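Local atomic coordinates of tyrosinase (Aspergillus oryzae, PDB entry 6JU8), a protein that probably hydroxylates L-tyrosine and oxidises L-dopa to L-dopaquinone with molecular oxygen at a dinuclear copper centre, a step of melanin biosynthesis. Residues A[68-73]-A[408-413]; A[94-99]-A[105-110]; A[427-430]-A[434-437]. The protein carries 1 engineered substitution. All coordinates share one frame; numbering follows the deposited sequence. Where two conformers were deposited one is given.

Interaction 1 of 3, residues A[68-73]-A[408-413]. With CU (copper (II) ion), chain C.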
loop_
_atom_site.group_PDB
_atom_site.type_symbol
_atom_site.label_atom_id
_atom_site.label_comp_id
_atom_site.label_asym_id
_atom_site.label_seq_id
_atom_site.Cartn_x
_atom_site.Cartn_y
_atom_site.Cartn_z
ATOM N N ALA A 68 20.239 1.484 11.293
ATOM C CA ALA A 68 19.549 0.222 11.042
ATOM C C ALA A 68 20.535 -0.904 10.750
ATOM O O ALA A 68 20.312 -2.063 11.111
ATOM C CB ALA A 68 18.590 0.386 9.882
ATOM N N GLY A 69 21.661 -0.578 10.112
ATOM C CA GLY A 69 22.649 -1.584 9.768
ATOM C C GLY A 69 23.322 -2.178 10.979
ATOM O O GLY A 69 23.876 -3.277 10.895
ATOM N N ILE A 70 23.275 -1.522 12.137
ATOM C CA ILE A 70 23.861 -2.138 13.341
ATOM C C ILE A 70 23.234 -3.476 13.613
ATOM O O ILE A 70 23.903 -4.422 14.048
ATOM C CB ILE A 70 23.662 -1.183 14.547
ATOM C CG1 ILE A 70 24.531 0.075 14.410
ATOM C CG2 ILE A 70 23.950 -1.913 15.846
ATOM C CD1 ILE A 70 24.174 1.194 15.354
ATOM N N HIS A 71 21.924 -3.565 13.411
ATOM C CA HIS A 71 21.147 -4.733 13.825
ATOM C C HIS A 71 21.524 -5.978 13.024
ATOM O O HIS A 71 21.593 -7.061 13.585
ATOM C CB HIS A 71 19.672 -4.403 13.632
ATOM C CG HIS A 71 18.701 -5.407 14.138
ATOM N ND1 HIS A 71 18.036 -6.243 13.254
ATOM C CD2 HIS A 71 18.278 -5.736 15.373
ATOM C CE1 HIS A 71 17.226 -7.031 13.970
ATOM N NE2 HIS A 71 17.350 -6.748 15.247
ATOM N N GLY A 72 21.722 -5.860 11.709
ATOM C CA GLY A 72 21.828 -6.989 10.806
ATOM C C GLY A 72 22.626 -6.674 9.564
ATOM O O GLY A 72 23.755 -6.190 9.631
ATOM N N ALA A 73 22.048 -7.011 8.414
ATOM C CA ALA A 73 22.700 -6.770 7.131
ATOM C C ALA A 73 22.878 -5.273 6.936
ATOM O O ALA A 73 22.009 -4.498 7.381
ATOM C CB ALA A 73 21.875 -7.378 5.999
ATOM N N LEU A 408 27.848 -5.218 25.357
ATOM C CA LEU A 408 26.772 -4.998 24.385
ATOM C C LEU A 408 27.305 -4.180 23.227
ATOM O O LEU A 408 26.976 -3.017 22.987
ATOM C CB LEU A 408 25.600 -4.321 25.094
ATOM C CG LEU A 408 25.033 -5.058 26.297
ATOM C CD1 LEU A 408 23.971 -4.213 26.997
ATOM C CD2 LEU A 408 24.462 -6.408 25.890
ATOM N N ARG A 409 28.178 -4.848 22.456
ATOM C CA ARG A 409 28.778 -4.247 21.264
ATOM C C ARG A 409 27.679 -3.911 20.271
ATOM O O ARG A 409 26.712 -4.679 20.152
ATOM C CB ARG A 409 29.779 -5.242 20.653
ATOM C CG ARG A 409 30.958 -5.554 21.581
ATOM C CD ARG A 409 32.009 -6.411 20.861
ATOM N NE ARG A 409 31.377 -7.195 19.809
ATOM C CZ ARG A 409 31.842 -7.377 18.582
ATOM N NH1 ARG A 409 31.180 -8.107 17.689
ATOM N NH2 ARG A 409 33.000 -6.820 18.229
ATOM N N PRO A 410 27.774 -2.823 19.522
ATOM C CA PRO A 410 28.907 -1.917 19.424
ATOM C C PRO A 410 28.773 -0.630 20.218
ATOM O O PRO A 410 29.398 0.389 19.887
ATOM C CB PRO A 410 28.835 -1.597 17.909
ATOM C CG PRO A 410 27.356 -1.363 17.723
ATOM C CD PRO A 410 26.721 -2.478 18.529
ATOM N N PHE A 411 28.007 -0.651 21.296
ATOM C CA PHE A 411 27.552 0.557 21.954
ATOM C C PHE A 411 28.545 1.056 22.997
ATOM O O PHE A 411 28.797 0.357 23.969
ATOM C CB PHE A 411 26.191 0.307 22.600
ATOM C CG PHE A 411 25.141 -0.192 21.632
ATOM C CD1 PHE A 411 24.920 0.476 20.428
ATOM C CD2 PHE A 411 24.370 -1.307 21.938
ATOM C CE1 PHE A 411 23.929 0.022 19.554
ATOM C CE2 PHE A 411 23.372 -1.737 21.091
ATOM C CZ PHE A 411 23.148 -1.057 19.901
ATOM N N HIS A 412 29.053 2.255 22.788
ATOM C CA HIS A 412 30.053 2.859 23.667
ATOM C C HIS A 412 29.429 3.841 24.655
ATOM O O HIS A 412 28.463 4.543 24.344
ATOM C CB HIS A 412 31.111 3.591 22.850
ATOM C CG HIS A 412 31.976 2.654 22.062
ATOM N ND1 HIS A 412 32.005 2.690 20.690
ATOM C CD2 HIS A 412 32.854 1.704 22.420
ATOM C CE1 HIS A 412 32.853 1.787 20.228
ATOM N NE2 HIS A 412 33.390 1.177 21.269
ATOM N N ARG A 413 30.030 3.905 25.841
ATOM C CA ARG A 413 29.654 4.881 26.841
ATOM C C ARG A 413 30.897 5.376 27.577
ATOM O O ARG A 413 31.951 4.736 27.573
ATOM C CB ARG A 413 28.649 4.319 27.841
ATOM C CG ARG A 413 29.106 3.017 28.487
ATOM C CD ARG A 413 28.063 2.442 29.424
ATOM N NE ARG A 413 27.734 3.349 30.516
ATOM C CZ ARG A 413 28.410 3.397 31.656
ATOM N NH1 ARG A 413 29.452 2.610 31.893
ATOM N NH2 ARG A 413 28.011 4.274 32.572
HETATM CU CU CU C . 16.964 -7.368 17.247
HETATM O O HOH W 1 15.117 -7.494 16.708
#
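Apolar packing alone joins 68-73 to 408-413 directly, and Ile70 supplies all of it from its side. Its CG2 methyl lies 3.9 Å from CD of Pro410 and equally near CG of that ring. The same methyl comes within 4.2 Å of CE1 of Phe411. CG2 is placed there by chi1 of -70°, which sets it anti to the backbone N and turns CG1 the other way. A branched side chain suits this buried spot: CG2 meets the proline and the phenylalanine, and the side chain also packs on Trp78, Tyr110 and Leu113.

Within 408-413 the two receiving residues also pack on each other. A cis peptide bond precedes Pro410, and CD of the proline lies 3.8 Å above the plane of the Phe411 ring, over its centre. In this di-copper tyrosinase fold, the chain near the end of helix 64-69 meets the approach to the short antiparallel pair 412-415 and 420-423.

Metal coordination occupies the residue next to Ile70. His71 turns away from Pro410, its chi1 of -173° carrying the imidazole to one copper, which NE2 binds at 2.1 Å; His98, His107 and a water are the other ligands of that ion. ND1 makes a weak hydrogen bond to Val363 O, and Phe372 meets the imidazole edge-to-face.

Interaction 2 of 3, residues A[94-99]-A[105-110]. Engineered in segment 94-99: Ala96 (natural residue Cys). With CU (copper (II) ion), chain C.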
loop_
_atom_site.group_PDB
_atom_site.type_symbol
_atom_site.label_atom_id
_atom_site.label_comp_id
_atom_site.label_asym_id
_atom_site.label_seq_id
_atom_site.Cartn_x
_atom_site.Cartn_y
_atom_site.Cartn_z
ATOM N N GLY A 94 24.496 -9.695 12.461
ATOM C CA GLY A 94 24.693 -8.354 12.965
ATOM C C GLY A 94 25.082 -8.352 14.433
ATOM O O GLY A 94 25.332 -9.392 15.060
ATOM N N PHE A 95 25.141 -7.124 14.981
ATOM C CA PHE A 95 25.492 -6.994 16.394
ATOM C C PHE A 95 24.329 -7.382 17.288
ATOM O O PHE A 95 24.527 -7.567 18.488
ATOM C CB PHE A 95 25.894 -5.558 16.727
ATOM C CG PHE A 95 27.192 -5.132 16.080
ATOM C CD1 PHE A 95 28.383 -5.608 16.599
ATOM C CD2 PHE A 95 27.249 -4.242 15.017
ATOM C CE1 PHE A 95 29.596 -5.222 16.051
ATOM C CE2 PHE A 95 28.455 -3.859 14.436
ATOM C CZ PHE A 95 29.634 -4.332 14.997
ATOM N N ALA A 96 23.113 -7.376 16.754
ATOM C CA ALA A 96 21.936 -7.581 17.574
ATOM C C ALA A 96 22.015 -8.919 18.302
ATOM O O ALA A 96 22.467 -9.920 17.734
ATOM C CB ALA A 96 20.684 -7.549 16.711
ATOM N N VAL A 97 21.548 -8.903 19.542
ATOM C CA VAL A 97 21.452 -10.138 20.316
ATOM C C VAL A 97 20.060 -10.740 20.175
ATOM O O VAL A 97 19.071 -10.115 20.562
ATOM C CB VAL A 97 21.721 -9.908 21.816
ATOM C CG1 VAL A 97 21.434 -11.197 22.574
ATOM C CG2 VAL A 97 23.159 -9.458 22.031
ATOM N N HIS A 98 19.999 -11.936 19.607
ATOM C CA HIS A 98 18.796 -12.760 19.554
ATOM C C HIS A 98 19.097 -14.118 20.166
ATOM O O HIS A 98 20.237 -14.603 20.066
ATOM C CB HIS A 98 18.287 -12.890 18.104
ATOM C CG HIS A 98 17.914 -11.547 17.549
ATOM N ND1 HIS A 98 18.646 -10.955 16.538
ATOM C CD2 HIS A 98 16.931 -10.665 17.856
ATOM C CE1 HIS A 98 18.101 -9.798 16.233
ATOM N NE2 HIS A 98 17.069 -9.563 17.029
ATOM N N ASN A 99 18.097 -14.708 20.793
ATOM C CA ASN A 99 18.227 -16.041 21.405
ATOM C C ASN A 99 19.331 -16.035 22.454
ATOM O O ASN A 99 20.075 -17.009 22.600
ATOM C CB ASN A 99 18.492 -17.140 20.371
ATOM C CG ASN A 99 18.209 -18.520 20.921
ATOM O OD1 ASN A 99 17.192 -18.756 21.578
ATOM N ND2 ASN A 99 19.117 -19.473 20.687
ATOM N N THR A 105 18.358 -6.290 26.946
ATOM C CA THR A 105 19.241 -5.172 27.317
ATOM C C THR A 105 20.007 -4.647 26.123
ATOM O O THR A 105 20.201 -3.423 25.980
ATOM C CB THR A 105 20.178 -5.588 28.468
ATOM O OG1 THR A 105 20.753 -6.843 28.093
ATOM C CG2 THR A 105 19.372 -5.755 29.754
ATOM N N TRP A 106 20.413 -5.539 25.211
ATOM C CA TRP A 106 21.019 -5.023 23.964
ATOM C C TRP A 106 20.048 -4.081 23.287
ATOM O O TRP A 106 20.401 -2.972 22.851
ATOM C CB TRP A 106 21.422 -6.209 23.048
ATOM C CG TRP A 106 22.202 -5.693 21.866
ATOM C CD1 TRP A 106 23.565 -5.581 21.801
ATOM C CD2 TRP A 106 21.693 -5.216 20.626
ATOM N NE1 TRP A 106 23.951 -5.053 20.579
ATOM C CE2 TRP A 106 22.805 -4.821 19.850
ATOM C CE3 TRP A 106 20.397 -5.064 20.097
ATOM C CZ2 TRP A 106 22.665 -4.290 18.565
ATOM C CZ3 TRP A 106 20.267 -4.545 18.820
ATOM C CH2 TRP A 106 21.392 -4.155 18.060
ATOM N N HIS A 107 18.774 -4.500 23.163
ATOM C CA HIS A 107 17.810 -3.653 22.464
ATOM C C HIS A 107 17.453 -2.414 23.256
ATOM O O HIS A 107 17.149 -1.378 22.627
ATOM C CB HIS A 107 16.559 -4.471 22.097
ATOM C CG HIS A 107 16.814 -5.426 20.980
ATOM N ND1 HIS A 107 17.332 -6.705 21.145
ATOM C CD2 HIS A 107 16.652 -5.293 19.643
ATOM C CE1 HIS A 107 17.448 -7.301 19.958
ATOM N NE2 HIS A 107 17.052 -6.459 19.022
ATOM N N ARG A 108 17.529 -2.426 24.586
ATOM C CA ARG A 108 17.293 -1.223 25.373
ATOM C C ARG A 108 18.286 -0.152 24.954
ATOM O O ARG A 108 17.911 1.017 24.757
ATOM C CB ARG A 108 17.407 -1.543 26.869
ATOM C CG ARG A 108 17.299 -0.281 27.749
ATOM C CD ARG A 108 17.005 -0.627 29.210
ATOM N NE ARG A 108 15.637 -1.100 29.373
ATOM C CZ ARG A 108 15.127 -1.672 30.446
ATOM N NH1 ARG A 108 15.832 -1.869 31.557
ATOM N NH2 ARG A 108 13.854 -2.070 30.421
ATOM N N VAL A 109 19.568 -0.532 24.822
ATOM C CA VAL A 109 20.581 0.450 24.414
ATOM C C VAL A 109 20.356 0.880 22.977
ATOM O O VAL A 109 20.486 2.073 22.637
ATOM C CB VAL A 109 21.999 -0.121 24.613
ATOM C CG1 VAL A 109 23.049 0.926 24.213
ATOM C CG2 VAL A 109 22.281 -0.556 26.050
ATOM N N TYR A 110 20.003 -0.044 22.086
ATOM C CA TYR A 110 19.799 0.285 20.665
ATOM C C TYR A 110 18.699 1.314 20.500
ATOM O O TYR A 110 18.873 2.285 19.739
ATOM C CB TYR A 110 19.448 -0.995 19.925
ATOM C CG TYR A 110 19.531 -0.975 18.419
ATOM C CD1 TYR A 110 20.436 -0.197 17.717
ATOM C CD2 TYR A 110 18.675 -1.800 17.681
ATOM C CE1 TYR A 110 20.503 -0.219 16.332
ATOM C CE2 TYR A 110 18.748 -1.867 16.294
ATOM C CZ TYR A 110 19.652 -1.054 15.621
ATOM O OH TYR A 110 19.690 -1.145 14.246
HETATM CU CU CU C . 16.964 -7.368 17.247
HETATM O O HOH W 1 15.117 -7.494 16.708
#
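With chi1 of -173°, the CG of Trp106 stands anti to its backbone N and the indole reaches toward 94-99, whereas chi1 of -73° at His107 swings the neighbouring imidazole to the copper. Ala96 lies over one face of the indole: its CA makes a CH-pi contact 3.4 Å from the centroid of the six-membered ring, almost on the ring normal. This residue is an engineered replacement of cysteine; its CB methyl is 3.7 Å from Trp106 CZ3. Val97 N also lies over that face, and CG2 of Val97 packs 3.8 Å from Trp106 CB. The broad indole offers a wide flat face to the backbone of Ala96 and Val97, and its NE1 is hydrogen-bonded to Arg409 O.

This is part of the copper site of the tyrosinase fold, where a loop histidine and a helix histidine converge on one metal. His98 NE2 binds it at 2.2 Å and His107 NE2 at 2.0 Å, with the ring planes inclined at 49°.

His107 ND1 donates to Phe103 O, one turn earlier in the helix, which fixes the ring's rotation and leaves NE2 for the metal. At the edge of that imidazole, in its plane, Val97 O approaches CE1 to 3.3 Å; this carbonyl oxygen is buried and has no hydrogen-bond partner.

Interaction 3 of 3, residues A[427-430]-A[434-437]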
loop_
_atom_site.group_PDB
_atom_site.type_symbol
_atom_site.label_atom_id
_atom_site.label_comp_id
_atom_site.label_asym_id
_atom_site.label_seq_id
_atom_site.Cartn_x
_atom_site.Cartn_y
_atom_site.Cartn_z
ATOM N N ASP A 427 24.029 -4.437 33.283
ATOM C CA ASP A 427 23.743 -3.756 34.550
ATOM C C ASP A 427 23.686 -2.244 34.384
ATOM O O ASP A 427 23.029 -1.565 35.178
ATOM C CB ASP A 427 24.819 -4.115 35.573
ATOM C CG ASP A 427 24.609 -5.452 36.232
ATOM O OD1 ASP A 427 23.488 -5.977 36.215
ATOM O OD2 ASP A 427 25.550 -5.988 36.832
ATOM N N ASP A 428 24.338 -1.676 33.372
ATOM C CA ASP A 428 24.307 -0.237 33.118
ATOM C C ASP A 428 22.902 0.273 32.820
ATOM O O ASP A 428 22.610 1.435 33.099
ATOM C CB ASP A 428 25.210 0.166 31.950
ATOM C CG ASP A 428 26.667 -0.159 32.187
ATOM O OD1 ASP A 428 27.125 -0.120 33.350
ATOM O OD2 ASP A 428 27.378 -0.463 31.209
ATOM N N VAL A 429 22.055 -0.621 32.289
ATOM C CA VAL A 429 20.714 -0.185 31.890
ATOM C C VAL A 429 19.622 -0.900 32.656
ATOM O O VAL A 429 18.454 -0.882 32.246
ATOM C CB VAL A 429 20.504 -0.310 30.362
ATOM C CG1 VAL A 429 21.529 0.561 29.657
ATOM C CG2 VAL A 429 20.572 -1.774 29.916
ATOM N N LYS A 430 19.950 -1.526 33.786
ATOM C CA LYS A 430 18.913 -2.153 34.622
ATOM C C LYS A 430 17.854 -1.138 35.008
ATOM O O LYS A 430 16.643 -1.394 34.973
ATOM C CB LYS A 430 19.585 -2.749 35.871
ATOM C CG LYS A 430 18.616 -3.419 36.843
ATOM C CD LYS A 430 19.267 -3.612 38.207
ATOM C CE LYS A 430 20.208 -4.804 38.198
ATOM N NZ LYS A 430 20.811 -5.043 39.548
ATOM N N SER A 434 18.066 5.697 34.188
ATOM C CA SER A 434 19.410 6.282 34.082
ATOM C C SER A 434 19.671 6.798 32.673
ATOM O O SER A 434 20.603 7.580 32.494
ATOM C CB SER A 434 20.486 5.269 34.472
ATOM O OG SER A 434 20.494 4.217 33.539
ATOM N N LEU A 435 18.870 6.375 31.693
ATOM C CA LEU A 435 18.975 6.851 30.311
ATOM C C LEU A 435 18.034 8.023 30.058
ATOM O O LEU A 435 17.844 8.448 28.925
ATOM C CB LEU A 435 18.672 5.686 29.349
ATOM C CG LEU A 435 19.637 4.500 29.467
ATOM C CD1 LEU A 435 19.140 3.306 28.663
ATOM C CD2 LEU A 435 21.031 4.942 29.029
ATOM N N ASN A 436 17.437 8.530 31.129
ATOM C CA ASN A 436 16.626 9.728 31.148
ATOM C C ASN A 436 15.331 9.609 30.343
ATOM O O ASN A 436 14.928 10.544 29.637
ATOM C CB ASN A 436 17.392 10.964 30.647
ATOM C CG ASN A 436 16.724 12.237 31.142
ATOM O OD1 ASN A 436 16.044 12.222 32.176
ATOM N ND2 ASN A 436 16.877 13.365 30.456
ATOM N N TYR A 437 14.645 8.487 30.446
ATOM C CA TYR A 437 13.282 8.345 29.966
ATOM C C TYR A 437 12.530 7.468 30.962
ATOM O O TYR A 437 13.125 6.772 31.793
ATOM C CB TYR A 437 13.208 7.737 28.566
ATOM C CG TYR A 437 13.654 6.288 28.474
ATOM C CD1 TYR A 437 12.788 5.254 28.754
ATOM C CD2 TYR A 437 14.969 5.968 28.121
ATOM C CE1 TYR A 437 13.216 3.929 28.674
ATOM C CE2 TYR A 437 15.409 4.657 28.016
ATOM C CZ TYR A 437 14.513 3.637 28.298
ATOM O OH TYR A 437 14.956 2.334 28.194
#
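Leu435 reaches across to Val429 chiefly through one methyl, and its side chain can be followed outward from the backbone. CB points toward 427-430 but makes no contact there itself; it carries the chain off the short 3-10 segment 434-435. At CG, chi1 of -61° places the branch point anti to the carbonyl carbon, beside the backbone N. The extended second torsion, 170°, then sends CD1 on toward the valine, where it meets CG1 at 3.8 Å. CD2 of Leu435 stays somewhat farther from CG1 of Val429, at 4.5 Å, and the leucine also packs on Thr112 of helix 103-129. A flexible, forked side chain fits this position since it can span the distance between two turns whose nearest CA atoms, those of Val429 and Ser434, are 7.0 Å apart.

Val429 answers with a short, stiff side chain suited to a buried place close to its own backbone. Its CG1 is anti to the carbonyl carbon, at chi1 of -60°, and the side chain also touches Val109 and Phe424. The valine's carbonyl oxygen is a partner of Arg108, so its side chain and its carbonyl oxygen both engage helix 103-129.

At the more exposed margin, Ser434 OG lies 3.5 Å from Asp428 O, near it but not hydrogen-bonded to it. The hydroxyl is bonded to Asp431 O instead, within the intervening turn, while OD2 of Asp428 accepts from Arg425 N. A small polar residue serves here by engaging a nearby backbone carbonyl.

What results is local apolar packing between two short 3-10 segments and the residues beside them, set against helix 103-129 in the irregular chain that joins strand 420-423 to helix 448-456.

Helix 103-129 connects all three contacts. Interactions 1 and 2, with centres about 8 Å apart, share one copper and its water: His71 comes from 68-73, His98 and His107 from the pair 94-99 and 105-110. Probable hydrogen bonds join them, Trp106 NE1 to Arg409 O at 2.8 Å and Phe95 N to Ile70 O at 3.1 Å. Interaction 3 is centred about 15 Å from interaction 2, on another side of the helix, where Arg108 NH1 probably bonds to Val429 O at 2.9 Å. His107 binds the metal while the next residue, Arg108, holds 427-430. The second copper of the site is bound by His332, His336 and His376. The side chain of His107 is about 5 Å from another bound copper.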